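Local coordinates for protein Lysine/ornithine decarboxylase (Selenomonas ruminantium, PDB 5GJP) that decarboxylates both L-lysine and L-ornithine, with pyridoxal 5'-phosphate as cofactor, to give cadaverine and putrescine, at residues A[270-275]-A[282-287]; A[288-293]-A[322-327]; A[300-305]-A[328-333]. All blocks are in the same frame, centred on the assembly; numbering follows the deposited sequence.

Interaction 1: A[270-275]-A[282-287]; sequences SVIGTK and WYILDE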
loop_
_atom_site.group_PDB
_atom_site.type_symbol
_atom_site.label_atom_id
_atom_site.label_comp_id
_atom_site.label_asym_id
_atom_site.label_seq_id
_atom_site.Cartn_x
_atom_site.Cartn_y
_atom_site.Cartn_z
ATOM N N SER A 270 2.514 -12.486 15.477
ATOM C CA SER A 270 3.112 -12.603 16.796
ATOM C C SER A 270 3.221 -11.248 17.426
ATOM O O SER A 270 3.406 -10.263 16.728
ATOM C CB SER A 270 4.518 -13.211 16.706
ATOM O OG SER A 270 4.475 -14.555 16.270
ATOM N N VAL A 271 3.119 -11.200 18.750
ATOM C CA VAL A 271 3.493 -10.006 19.499
ATOM C C VAL A 271 5.028 -9.962 19.586
ATOM O O VAL A 271 5.657 -10.915 20.076
ATOM C CB VAL A 271 2.868 -9.994 20.900
ATOM C CG1 VAL A 271 3.423 -8.839 21.732
ATOM C CG2 VAL A 271 1.346 -9.871 20.787
ATOM N N ILE A 272 5.628 -8.874 19.096
ATOM C CA ILE A 272 7.088 -8.744 19.079
ATOM C C ILE A 272 7.648 -7.694 20.007
ATOM O O ILE A 272 8.856 -7.646 20.162
ATOM C CB ILE A 272 7.621 -8.480 17.675
ATOM C CG1 ILE A 272 7.116 -7.145 17.115
ATOM C CG2 ILE A 272 7.212 -9.614 16.761
ATOM C CD1 ILE A 272 7.697 -6.815 15.750
ATOM N N GLY A 273 6.804 -6.855 20.609
ATOM C CA GLY A 273 7.274 -5.888 21.615
ATOM C C GLY A 273 6.136 -5.433 22.506
ATOM O O GLY A 273 4.971 -5.383 22.075
ATOM N N THR A 274 6.449 -5.075 23.737
ATOM C CA THR A 274 5.435 -4.550 24.641
ATOM C C THR A 274 5.842 -3.175 25.114
ATOM O O THR A 274 7.005 -2.857 25.152
ATOM C CB THR A 274 5.180 -5.453 25.858
ATOM O OG1 THR A 274 6.402 -5.692 26.550
ATOM C CG2 THR A 274 4.584 -6.764 25.440
ATOM N N LYS A 275 4.864 -2.344 25.415
ATOM C CA LYS A 275 5.124 -1.026 25.952
ATOM C C LYS A 275 4.248 -0.763 27.153
ATOM O O LYS A 275 3.266 -0.050 27.063
ATOM C CB LYS A 275 4.903 0.050 24.896
ATOM C CG LYS A 275 6.175 0.622 24.313
ATOM C CD LYS A 275 5.905 1.314 22.996
ATOM C CE LYS A 275 6.793 0.771 21.891
ATOM N NZ LYS A 275 8.086 0.257 22.401
ATOM N N TRP A 282 0.815 -1.000 25.157
ATOM C CA TRP A 282 0.932 -1.093 23.715
ATOM C C TRP A 282 1.492 -2.437 23.380
ATOM O O TRP A 282 2.499 -2.841 23.960
ATOM C CB TRP A 282 1.872 -0.043 23.149
ATOM C CG TRP A 282 1.300 1.275 23.026
ATOM C CD1 TRP A 282 0.697 1.987 24.004
ATOM C CD2 TRP A 282 1.297 2.090 21.864
ATOM N NE1 TRP A 282 0.309 3.209 23.526
ATOM C CE2 TRP A 282 0.663 3.303 22.211
ATOM C CE3 TRP A 282 1.762 1.917 20.552
ATOM C CZ2 TRP A 282 0.471 4.333 21.306
ATOM C CZ3 TRP A 282 1.587 2.959 19.644
ATOM C CH2 TRP A 282 0.941 4.153 20.028
ATOM N N TYR A 283 0.826 -3.129 22.465
ATOM C CA TYR A 283 1.328 -4.382 21.939
ATOM C C TYR A 283 1.713 -4.120 20.509
ATOM O O TYR A 283 0.869 -3.684 19.713
ATOM C CB TYR A 283 0.276 -5.468 22.034
ATOM C CG TYR A 283 -0.101 -5.729 23.459
ATOM C CD1 TYR A 283 0.825 -6.244 24.349
ATOM C CD2 TYR A 283 -1.381 -5.433 23.935
ATOM C CE1 TYR A 283 0.494 -6.465 25.677
ATOM C CE2 TYR A 283 -1.723 -5.659 25.245
ATOM C CZ TYR A 283 -0.777 -6.174 26.117
ATOM O OH TYR A 283 -1.105 -6.422 27.436
ATOM N N ILE A 284 3.000 -4.325 20.209
ATOM C CA ILE A 284 3.489 -4.225 18.843
ATOM C C ILE A 284 3.466 -5.593 18.165
ATOM O O ILE A 284 4.101 -6.529 18.648
ATOM C CB ILE A 284 4.913 -3.652 18.786
ATOM C CG1 ILE A 284 4.980 -2.295 19.482
ATOM C CG2 ILE A 284 5.376 -3.498 17.334
ATOM C CD1 ILE A 284 4.110 -1.224 18.846
ATOM N N LEU A 285 2.730 -5.698 17.058
ATOM C CA LEU A 285 2.640 -6.933 16.256
ATOM C C LEU A 285 3.598 -6.944 15.051
ATOM O O LEU A 285 4.076 -5.893 14.618
ATOM C CB LEU A 285 1.232 -7.039 15.709
ATOM C CG LEU A 285 0.115 -6.950 16.735
ATOM C CD1 LEU A 285 -1.185 -6.943 15.970
ATOM C CD2 LEU A 285 0.143 -8.123 17.682
ATOM N N ASP A 286 3.788 -8.114 14.459
ATOM C CA ASP A 286 4.619 -8.257 13.265
ATOM C C ASP A 286 3.921 -8.080 11.911
ATOM O O ASP A 286 4.547 -8.201 10.881
ATOM C CB ASP A 286 5.495 -9.522 13.302
ATOM C CG ASP A 286 4.708 -10.804 13.372
ATOM O OD1 ASP A 286 3.487 -10.802 13.183
ATOM O OD2 ASP A 286 5.332 -11.841 13.621
ATOM N N GLU A 287 2.625 -7.804 11.924
ATOM C CA GLU A 287 1.926 -7.354 10.731
ATOM C C GLU A 287 1.223 -6.034 11.013
ATOM O O GLU A 287 0.693 -5.828 12.073
ATOM C CB GLU A 287 0.964 -8.405 10.188
ATOM C CG GLU A 287 0.287 -8.007 8.885
ATOM C CD GLU A 287 1.117 -8.304 7.649
ATOM O OE1 GLU A 287 2.335 -8.470 7.764
ATOM O OE2 GLU A 287 0.557 -8.362 6.547
#
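I272 carries CG1 between its backbone N and carbonyl carbon (chi1 63°), and this sets CG1 4.0 Å from I284 CG2; a like rotation in D286 (chi1 61°) swings its carboxylate to the backbone N of S270. The contact is an antiparallel beta hairpin, strand 265-275 with strand 282-285, with a classic beta bulge where I272 and G273 lie opposite the single residue I284. The carbonyl oxygen of I284 therefore accepts twice: I272 N donates at 2.8 Å, and G273 N adds a weak bond at 3.4 Å. I284 N is held in turn by G273 O. Toward the turn, K275 and W282 exchange backbone hydrogen bonds and bring CB of K275 to 3.5 Å from CB of W282. One face carries V271, T274, Y283 and L285: V271 CG2 packs against L285 CD2 at 3.8 Å, and T274 CG2 lies at the edge of the Y283 ring. T20 OG1 bonds to both S270 OG and D286 OD2, and I272 O accepts from K123 NZ of the second subunit. Past the end of strand 282-285, D286 N still reaches S270 O at 3.1 Å.

Interaction 2: A[288-293]-A[322-327]; sequences GIYGCF and SCDGID. With N2P (pentane-1,5-diamine), chain B.
D327 meets I289 with CB, CG and OD1, the two side chains running antiparallel alongside one another. CB of D327 lies 4.0 Å from I289 CG2. CG, anti to the backbone N (chi1 -158°), brings the carboxylate up to the backbone of 288-293. There OD1 accepts I289 N at 2.9 Å through an almost straight bond (177° at the hydrogen) that arrives from above the carboxylate plane. OD2 turns to its own loop and is gripped twice: S322 OG donates to the anti lone pair of D327 OD2 at 2.8 Å, while S322 N approaches from above the plane at 3.2 Å. A leucine in place of D327 would take away both oxygens and probably leave I289 N and the S322 donors without their acceptor, so that the two loops could drift apart. The 322-327 loop is folded by an ST turn, S322 OG accepting from D324 N, and by an Asx turn, D324 OD1 accepting from I326 N; C323, inside the ST turn, is by similarity the proton donor of an active site shared across the dimer, and it touches pyridoxal phosphate. Y290 CE2 lies 4.2 Å from I326 CG2, and the Y290 ring stacks with F360 and with Y298 of the second subunit. D324 OD2 lies in plane at the edge of the Y290 ring, beside OH, the ring and carboxylate planes 31° apart. This pair is modelled very short, and both atoms also crowd the bound pentane-1,5-diamine (cadaverine, the product from lysine), so their exact places are doubtful.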
loop_
_atom_site.group_PDB
_atom_site.type_symbol
_atom_site.label_atom_id
_atom_site.label_comp_id
_atom_site.label_asym_id
_atom_site.label_seq_id
_atom_site.Cartn_x
_atom_site.Cartn_y
_atom_site.Cartn_z
ATOM N N GLY A 288 1.247 -5.138 10.041
ATOM C CA GLY A 288 0.943 -3.738 10.240
ATOM C C GLY A 288 0.151 -3.056 9.147
ATOM O O GLY A 288 -0.330 -3.688 8.228
ATOM N N ILE A 289 -0.021 -1.754 9.293
ATOM C CA ILE A 289 -0.828 -0.974 8.397
ATOM C C ILE A 289 -0.260 -0.897 6.970
ATOM O O ILE A 289 -0.955 -0.468 6.058
ATOM C CB ILE A 289 -1.027 0.462 8.984
ATOM C CG1 ILE A 289 -2.397 1.049 8.589
ATOM C CG2 ILE A 289 0.153 1.397 8.637
ATOM C CD1 ILE A 289 -3.020 1.920 9.666
ATOM N N TYR A 290 1.003 -1.250 6.817
ATOM C CA TYR A 290 1.618 -1.267 5.517
ATOM C C TYR A 290 1.529 -2.649 4.903
ATOM O O TYR A 290 1.923 -2.853 3.785
ATOM C CB TYR A 290 3.054 -0.804 5.603
ATOM C CG TYR A 290 3.220 0.680 5.731
ATOM C CD1 TYR A 290 3.071 1.506 4.643
ATOM C CD2 TYR A 290 3.549 1.253 6.943
ATOM C CE1 TYR A 290 3.241 2.863 4.762
ATOM C CE2 TYR A 290 3.720 2.606 7.069
ATOM C CZ TYR A 290 3.563 3.404 5.976
ATOM O OH TYR A 290 3.729 4.754 6.107
ATOM N N GLY A 291 0.981 -3.598 5.637
ATOM C CA GLY A 291 0.780 -4.922 5.100
ATOM C C GLY A 291 -0.690 -5.240 5.004
ATOM O O GLY A 291 -1.433 -4.546 4.346
ATOM N N CYS A 292 -1.108 -6.286 5.688
ATOM C CA CYS A 292 -2.501 -6.704 5.705
ATOM C C CYS A 292 -3.504 -5.730 6.308
ATOM O O CYS A 292 -4.627 -5.650 5.846
ATOM C CB CYS A 292 -2.635 -8.068 6.342
ATOM S SG CYS A 292 -2.176 -9.341 5.184
ATOM N N PHE A 293 -3.115 -5.034 7.365
ATOM C CA PHE A 293 -3.979 -4.036 7.977
ATOM C C PHE A 293 -4.099 -2.747 7.146
ATOM O O PHE A 293 -4.689 -1.782 7.620
ATOM C CB PHE A 293 -3.514 -3.688 9.379
ATOM C CG PHE A 293 -3.701 -4.792 10.366
ATOM C CD1 PHE A 293 -4.949 -4.990 10.966
ATOM C CD2 PHE A 293 -2.636 -5.600 10.735
ATOM C CE1 PHE A 293 -5.127 -5.997 11.904
ATOM C CE2 PHE A 293 -2.804 -6.622 11.658
ATOM C CZ PHE A 293 -4.048 -6.799 12.261
ATOM N N SER A 322 6.414 -1.325 11.760
ATOM C CA SER A 322 7.167 -0.263 11.082
ATOM C C SER A 322 7.550 0.929 11.968
ATOM O O SER A 322 7.032 1.101 13.081
ATOM C CB SER A 322 6.383 0.275 9.901
ATOM O OG SER A 322 5.564 1.313 10.341
ATOM N N CYS A 323 8.398 1.777 11.387
ATOM C CA CYS A 323 8.996 2.961 12.016
ATOM C C CYS A 323 8.169 4.222 11.824
ATOM O O CYS A 323 8.559 5.300 12.213
ATOM C CB CYS A 323 10.366 3.202 11.399
ATOM S SG CYS A 323 11.523 1.850 11.724
ATOM N N ASP A 324 6.999 4.074 11.238
ATOM C CA ASP A 324 6.142 5.165 10.981
ATOM C C ASP A 324 5.098 5.247 12.091
ATOM O O ASP A 324 4.483 4.246 12.472
ATOM C CB ASP A 324 5.487 4.889 9.647
ATOM C CG ASP A 324 4.874 6.085 9.061
ATOM O OD1 ASP A 324 4.534 7.023 9.803
ATOM O OD2 ASP A 324 4.704 6.066 7.849
ATOM N N GLY A 325 4.870 6.466 12.568
ATOM C CA GLY A 325 3.905 6.732 13.624
ATOM C C GLY A 325 2.468 6.549 13.201
ATOM O O GLY A 325 1.575 6.540 14.042
ATOM N N ILE A 326 2.219 6.389 11.903
ATOM C CA ILE A 326 0.875 6.089 11.433
ATOM C C ILE A 326 0.473 4.611 11.702
ATOM O O ILE A 326 -0.712 4.267 11.665
ATOM C CB ILE A 326 0.740 6.499 9.928
ATOM C CG1 ILE A 326 -0.727 6.767 9.554
ATOM C CG2 ILE A 326 1.396 5.488 8.968
ATOM C CD1 ILE A 326 -0.880 8.057 8.787
ATOM N N ASP A 327 1.467 3.753 11.967
ATOM C CA ASP A 327 1.281 2.293 12.055
ATOM C C ASP A 327 0.691 1.890 13.409
ATOM O O ASP A 327 1.332 1.209 14.204
ATOM C CB ASP A 327 2.620 1.569 11.788
ATOM C CG ASP A 327 2.440 0.088 11.322
ATOM O OD1 ASP A 327 1.327 -0.491 11.469
ATOM O OD2 ASP A 327 3.431 -0.503 10.793
HETATM C C1 N2P B . 4.963 6.634 4.818
HETATM C C2 N2P B . 5.293 8.082 5.265
HETATM C C3 N2P B . 6.003 8.236 6.610
HETATM C C4 N2P B . 7.026 9.361 6.650
HETATM N NE2 N2P B . 4.579 6.551 3.364
HETATM C C5 N2P B . 8.239 9.007 7.514
HETATM N N1 N2P B . 7.958 8.422 8.860
#

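Interaction 3: A[300-305]-A[328-333]; sequences HWTYPL and VLYRDF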
loop_
_atom_site.group_PDB
_atom_site.type_symbol
_atom_site.label_atom_id
_atom_site.label_comp_id
_atom_site.label_asym_id
_atom_site.label_seq_id
_atom_site.Cartn_x
_atom_site.Cartn_y
_atom_site.Cartn_z
ATOM N N HIS A 300 -11.601 1.503 4.927
ATOM C CA HIS A 300 -12.244 1.972 6.183
ATOM C C HIS A 300 -12.739 0.853 7.098
ATOM O O HIS A 300 -13.849 0.895 7.632
ATOM C CB HIS A 300 -13.369 2.929 5.851
ATOM C CG HIS A 300 -12.934 4.072 4.997
ATOM N ND1 HIS A 300 -12.215 5.140 5.497
ATOM C CD2 HIS A 300 -13.081 4.298 3.668
ATOM C CE1 HIS A 300 -11.962 5.988 4.515
ATOM N NE2 HIS A 300 -12.474 5.500 3.397
ATOM N N TRP A 301 -11.891 -0.148 7.280
ATOM C CA TRP A 301 -12.345 -1.421 7.797
ATOM C C TRP A 301 -11.801 -1.621 9.184
ATOM O O TRP A 301 -10.783 -1.055 9.514
ATOM C CB TRP A 301 -11.913 -2.560 6.862
ATOM C CG TRP A 301 -12.717 -3.802 7.086
ATOM C CD1 TRP A 301 -12.445 -4.795 7.964
ATOM C CD2 TRP A 301 -13.953 -4.139 6.464
ATOM N NE1 TRP A 301 -13.427 -5.761 7.912
ATOM C CE2 TRP A 301 -14.368 -5.377 7.004
ATOM C CE3 TRP A 301 -14.744 -3.521 5.508
ATOM C CZ2 TRP A 301 -15.530 -5.997 6.628
ATOM C CZ3 TRP A 301 -15.904 -4.129 5.124
ATOM C CH2 TRP A 301 -16.293 -5.362 5.679
ATOM N N THR A 302 -12.523 -2.389 9.992
ATOM C CA THR A 302 -12.120 -2.759 11.359
ATOM C C THR A 302 -12.270 -4.276 11.510
ATOM O O THR A 302 -13.388 -4.820 11.418
ATOM C CB THR A 302 -12.959 -2.033 12.432
ATOM O OG1 THR A 302 -12.887 -0.627 12.189
ATOM C CG2 THR A 302 -12.413 -2.295 13.839
ATOM N N TYR A 303 -11.136 -4.928 11.754
ATOM C CA TYR A 303 -11.017 -6.378 11.662
ATOM C C TYR A 303 -11.180 -6.955 13.066
ATOM O O TYR A 303 -10.796 -6.304 14.050
ATOM C CB TYR A 303 -9.621 -6.762 11.059
ATOM C CG TYR A 303 -9.438 -6.274 9.623
ATOM C CD1 TYR A 303 -9.946 -7.016 8.537
ATOM C CD2 TYR A 303 -8.808 -5.053 9.357
ATOM C CE1 TYR A 303 -9.824 -6.546 7.234
ATOM C CE2 TYR A 303 -8.680 -4.570 8.066
ATOM C CZ TYR A 303 -9.187 -5.313 7.017
ATOM O OH TYR A 303 -9.052 -4.828 5.755
ATOM N N PRO A 304 -11.740 -8.169 13.177
ATOM C CA PRO A 304 -11.837 -8.877 14.475
ATOM C C PRO A 304 -10.558 -9.573 14.894
ATOM O O PRO A 304 -10.054 -10.412 14.176
ATOM C CB PRO A 304 -12.948 -9.919 14.254
ATOM C CG PRO A 304 -13.210 -9.946 12.794
ATOM C CD PRO A 304 -12.425 -8.893 12.094
ATOM N N LEU A 305 -10.083 -9.249 16.077
ATOM C CA LEU A 305 -8.788 -9.663 16.574
ATOM C C LEU A 305 -9.067 -10.560 17.757
ATOM O O LEU A 305 -10.000 -10.309 18.495
ATOM C CB LEU A 305 -8.021 -8.400 16.962
ATOM C CG LEU A 305 -6.803 -8.458 17.855
ATOM C CD1 LEU A 305 -5.694 -9.208 17.144
ATOM C CD2 LEU A 305 -6.368 -7.037 18.195
ATOM N N VAL A 328 -0.531 2.341 13.655
ATOM C CA VAL A 328 -1.278 2.025 14.857
ATOM C C VAL A 328 -2.578 1.379 14.434
ATOM O O VAL A 328 -3.299 1.940 13.644
ATOM C CB VAL A 328 -1.599 3.305 15.641
ATOM C CG1 VAL A 328 -2.147 2.979 17.007
ATOM C CG2 VAL A 328 -0.376 4.183 15.753
ATOM N N LEU A 329 -2.878 0.197 14.952
ATOM C CA LEU A 329 -4.021 -0.563 14.462
ATOM C C LEU A 329 -5.293 -0.465 15.277
ATOM O O LEU A 329 -6.367 -0.310 14.735
ATOM C CB LEU A 329 -3.646 -2.031 14.306
ATOM C CG LEU A 329 -2.291 -2.323 13.689
ATOM C CD1 LEU A 329 -1.819 -3.694 14.113
ATOM C CD2 LEU A 329 -2.398 -2.233 12.183
ATOM N N TYR A 330 -5.168 -0.583 16.585
ATOM C CA TYR A 330 -6.317 -0.524 17.465
ATOM C C TYR A 330 -6.018 0.369 18.647
ATOM O O TYR A 330 -4.900 0.445 19.110
ATOM C CB TYR A 330 -6.676 -1.909 17.985
ATOM C CG TYR A 330 -7.080 -2.910 16.942
ATOM C CD1 TYR A 330 -6.144 -3.694 16.313
ATOM C CD2 TYR A 330 -8.404 -3.092 16.612
ATOM C CE1 TYR A 330 -6.510 -4.619 15.367
ATOM C CE2 TYR A 330 -8.783 -4.014 15.669
ATOM C CZ TYR A 330 -7.830 -4.775 15.048
ATOM O OH TYR A 330 -8.201 -5.694 14.109
ATOM N N ARG A 331 -7.036 1.041 19.145
ATOM C CA ARG A 331 -6.893 1.837 20.342
ATOM C C ARG A 331 -8.003 1.457 21.291
ATOM O O ARG A 331 -9.095 1.139 20.864
ATOM C CB ARG A 331 -6.965 3.316 20.003
ATOM C CG ARG A 331 -6.396 4.216 21.073
ATOM C CD ARG A 331 -5.323 5.126 20.514
ATOM N NE ARG A 331 -4.897 6.113 21.498
ATOM C CZ ARG A 331 -4.032 5.868 22.472
ATOM N NH1 ARG A 331 -3.498 4.665 22.595
ATOM N NH2 ARG A 331 -3.701 6.827 23.321
ATOM N N ASP A 332 -7.712 1.455 22.580
ATOM C CA ASP A 332 -8.725 1.194 23.585
ATOM C C ASP A 332 -9.329 -0.183 23.440
ATOM O O ASP A 332 -10.472 -0.392 23.783
ATOM C CB ASP A 332 -9.837 2.230 23.490
ATOM C CG ASP A 332 -9.360 3.623 23.804
ATOM O OD1 ASP A 332 -8.607 3.792 24.768
ATOM O OD2 ASP A 332 -9.748 4.561 23.095
ATOM N N PHE A 333 -8.556 -1.123 22.934
ATOM C CA PHE A 333 -9.054 -2.454 22.693
ATOM C C PHE A 333 -8.941 -3.285 23.973
ATOM O O PHE A 333 -7.882 -3.327 24.605
ATOM C CB PHE A 333 -8.289 -3.095 21.535
ATOM C CG PHE A 333 -8.866 -4.408 21.083
ATOM C CD1 PHE A 333 -8.550 -5.584 21.745
ATOM C CD2 PHE A 333 -9.738 -4.463 19.999
ATOM C CE1 PHE A 333 -9.089 -6.789 21.341
ATOM C CE2 PHE A 333 -10.289 -5.672 19.591
ATOM C CZ PHE A 333 -9.961 -6.832 20.264
#
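Y330 OH donates to the carbonyl oxygen of Y303 at 2.7 Å, which fixes the far end of a tyrosine that reaches from strand 328-335 across to the segment 300-305, which leads into strand 305-306. The oxygen lies at the ring edge, in the plane of the ring, yet the hydroxyl comes at it from well above the carbonyl plane (51° out of it), so no lone pair is met squarely. CB of Y303 also comes to 3.5 Å from the same hydroxyl. L305 supplies the apolar half of the contact. With CG anti to the backbone N (chi1 163°), its CD2 touches the faces of two rings that meet it from directions roughly at right angles, a double CH-pi contact: CD2 is 4.0 Å from the centroid of the Y330 ring, offset toward the rim, and 4.2 Å from that of F333, over its centre. Behind CD2, CB of L305 meets F333 CZ at 4.1 Å. T302 CG2 brushes Y330 CE2 obliquely at 4.4 Å. F318 touches both L305 and Y330, while V344 and V346 also pack on L305. Aliphatic and aromatic side chains thus fill in between strands 305-306, 314-319, 328-335 and 343-346, an apolar core of the beta-sheet domain that accompanies the pyridoxal-binding barrel in this decarboxylase family.

From the N terminus, the chain passes through the barrel and enters interaction 1, which closes the six-residue loop of a hairpin. It runs straight on into 288-293, and E287 OE2 probably hydrogen-bonds to C292 N at the junction. Next come helix 295-298 and the 300-305 segment, then strand 314-319 and the 322-327 loop, which closes interaction 2; 328-333 follows at once and closes interaction 3. Interactions 2 and 3 therefore cross, whereas interaction 1 precedes both. L329 packs on L285 of interaction 1 and F293 of interaction 2. Interaction 1 pairs two strands of the mixed sheet, interaction 2 ties together two loops at the active site, and interaction 3 packs the 300-305 segment on strand 328-335.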